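Local coordinates for protein nicotinate-nucleotide pyrophosphorylase (Francisella tularensis subsp. tularensis, PDB 3TQV) that probably converts quinolinate and phosphoribosyl pyrophosphate to nicotinate mononucleotide, carbon dioxide and diphosphate, a step of NAD(+) biosynthesis, at residues D233-I238 / V243-S248. Sequence-based numbering, arbitrary orientation.
Sequences DIAVSI and VALEVS
L245 reaches from strand 244-248 to the face of helix 229-239 that carries A235 and V236, and this one leucine supplies the strand's share of the contact. Just ahead of the strand, V243 leans on I215 of helix 208-216, and A244 turns to the other side of the sheet. Then comes L245, its CA 7.5 Å from that of V236, the nearest pair of CA atoms across the two segments. Its CG lies beside the backbone N and anti to the carbonyl carbon (chi1 -78°), and with chi2 extended at -176° the CD1 methyl becomes the leading tip. That methyl lands on the helix between two consecutive residues: it is 3.9 Å from A235 CB and 4.2 Å from V236 CG2, and it also sits against the backbone joining them, 3.7 Å from V236 N. E246 points the other way again, into the interior of the barrel, while V247 returns to the helix side but packs on V264, which V236 also touches; S248 belongs to the predicted substrate site. The unit 221-225, 229-239, 244-248 is a beta-alpha-beta crossover of the barrel-type C-terminal domain, with its parallel strands hydrogen-bonded side by side. Side chain to side chain the contact is apolar, with the methyl also resting on the peptide link between A235 and V236, and van der Waals contact and the burial of L245 are probably what it contributes.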
loop_
_atom_site.group_PDB
_atom_site.type_symbol
_atom_site.label_atom_id
_atom_site.label_comp_id
_atom_site.label_asym_id
_atom_site.label_seq_id
_atom_site.Cartn_x
_atom_site.Cartn_y
_atom_site.Cartn_z
ATOM N N ASP B 233 24.857 -3.484 -22.417
ATOM C CA ASP B 233 25.650 -2.740 -23.383
ATOM C C ASP B 233 25.487 -3.318 -24.774
ATOM O O ASP B 233 25.158 -2.593 -25.710
ATOM C CB ASP B 233 27.121 -2.704 -22.980
ATOM C CG ASP B 233 27.369 -1.786 -21.802
ATOM O OD1 ASP B 233 26.711 -0.710 -21.750
ATOM O OD2 ASP B 233 28.203 -2.154 -20.936
ATOM N N ILE B 234 25.703 -4.624 -24.909
ATOM C CA ILE B 234 25.494 -5.298 -26.183
ATOM C C ILE B 234 24.137 -4.954 -26.777
ATOM O O ILE B 234 24.034 -4.612 -27.954
ATOM C CB ILE B 234 25.478 -6.816 -26.018
ATOM C CG1 ILE B 234 26.702 -7.302 -25.231
ATOM C CG2 ILE B 234 25.351 -7.476 -27.383
ATOM C CD1 ILE B 234 28.021 -7.191 -25.966
ATOM N N ALA B 235 23.101 -5.083 -25.944
ATOM C CA ALA B 235 21.708 -4.913 -26.352
ATOM C C ALA B 235 21.478 -3.548 -26.958
ATOM O O ALA B 235 20.935 -3.428 -28.062
ATOM C CB ALA B 235 20.760 -5.134 -25.157
ATOM N N VAL B 236 21.892 -2.521 -26.227
ATOM C CA VAL B 236 21.793 -1.152 -26.701
ATOM C C VAL B 236 22.371 -0.985 -28.104
ATOM O O VAL B 236 21.725 -0.382 -28.957
ATOM C CB VAL B 236 22.495 -0.169 -25.747
ATOM C CG1 VAL B 236 22.578 1.221 -26.387
ATOM C CG2 VAL B 236 21.782 -0.136 -24.382
ATOM N N SER B 237 23.579 -1.505 -28.343
ATOM C CA SER B 237 24.164 -1.470 -29.691
ATOM C C SER B 237 23.258 -2.145 -30.712
ATOM O O SER B 237 22.971 -1.588 -31.777
ATOM C CB SER B 237 25.539 -2.140 -29.742
ATOM O OG SER B 237 26.541 -1.314 -29.186
ATOM N N ILE B 238 22.823 -3.355 -30.384
ATOM C CA ILE B 238 21.954 -4.119 -31.263
ATOM C C ILE B 238 20.646 -3.388 -31.557
ATOM O O ILE B 238 20.127 -3.467 -32.670
ATOM C CB ILE B 238 21.662 -5.521 -30.662
ATOM C CG1 ILE B 238 22.959 -6.335 -30.585
ATOM C CG2 ILE B 238 20.599 -6.260 -31.465
ATOM C CD1 ILE B 238 22.796 -7.687 -29.946
ATOM N N VAL B 243 14.553 -1.358 -32.044
ATOM C CA VAL B 243 13.497 -1.419 -31.031
ATOM C C VAL B 243 13.842 -0.581 -29.824
ATOM O O VAL B 243 15.009 -0.367 -29.507
ATOM C CB VAL B 243 13.257 -2.835 -30.497
ATOM C CG1 VAL B 243 12.429 -3.636 -31.467
ATOM C CG2 VAL B 243 14.582 -3.506 -30.192
ATOM N N ALA B 244 12.796 -0.119 -29.159
ATOM C CA ALA B 244 12.890 0.510 -27.860
ATOM C C ALA B 244 13.313 -0.558 -26.847
ATOM O O ALA B 244 12.948 -1.726 -26.976
ATOM C CB ALA B 244 11.543 1.097 -27.504
ATOM N N LEU B 245 14.109 -0.171 -25.856
ATOM C CA LEU B 245 14.572 -1.120 -24.839
ATOM C C LEU B 245 14.165 -0.668 -23.443
ATOM O O LEU B 245 14.328 0.512 -23.086
ATOM C CB LEU B 245 16.096 -1.275 -24.862
ATOM C CG LEU B 245 16.805 -2.133 -25.900
ATOM C CD1 LEU B 245 18.295 -2.147 -25.593
ATOM C CD2 LEU B 245 16.256 -3.550 -25.939
ATOM N N GLU B 246 13.649 -1.620 -22.662
ATOM C CA GLU B 246 13.269 -1.413 -21.262
ATOM C C GLU B 246 13.976 -2.456 -20.379
ATOM O O GLU B 246 13.930 -3.647 -20.665
ATOM C CB GLU B 246 11.740 -1.488 -21.137
ATOM C CG GLU B 246 11.193 -1.536 -19.721
ATOM C CD GLU B 246 9.683 -1.825 -19.665
ATOM O OE1 GLU B 246 9.095 -2.304 -20.660
ATOM O OE2 GLU B 246 9.075 -1.562 -18.609
ATOM N N VAL B 247 14.655 -2.004 -19.325
ATOM C CA VAL B 247 15.454 -2.905 -18.468
ATOM C C VAL B 247 14.755 -3.287 -17.160
ATOM O O VAL B 247 14.366 -2.425 -16.389
ATOM C CB VAL B 247 16.851 -2.312 -18.117
ATOM C CG1 VAL B 247 17.485 -3.080 -16.946
ATOM C CG2 VAL B 247 17.769 -2.319 -19.317
ATOM N N SER B 248 14.601 -4.587 -16.920
ATOM C CA SER B 248 13.997 -5.089 -15.685
ATOM C C SER B 248 14.937 -6.047 -14.977
ATOM O O SER B 248 15.542 -6.901 -15.616
ATOM C CB SER B 248 12.689 -5.812 -15.980
ATOM O OG SER B 248 12.153 -6.371 -14.798
#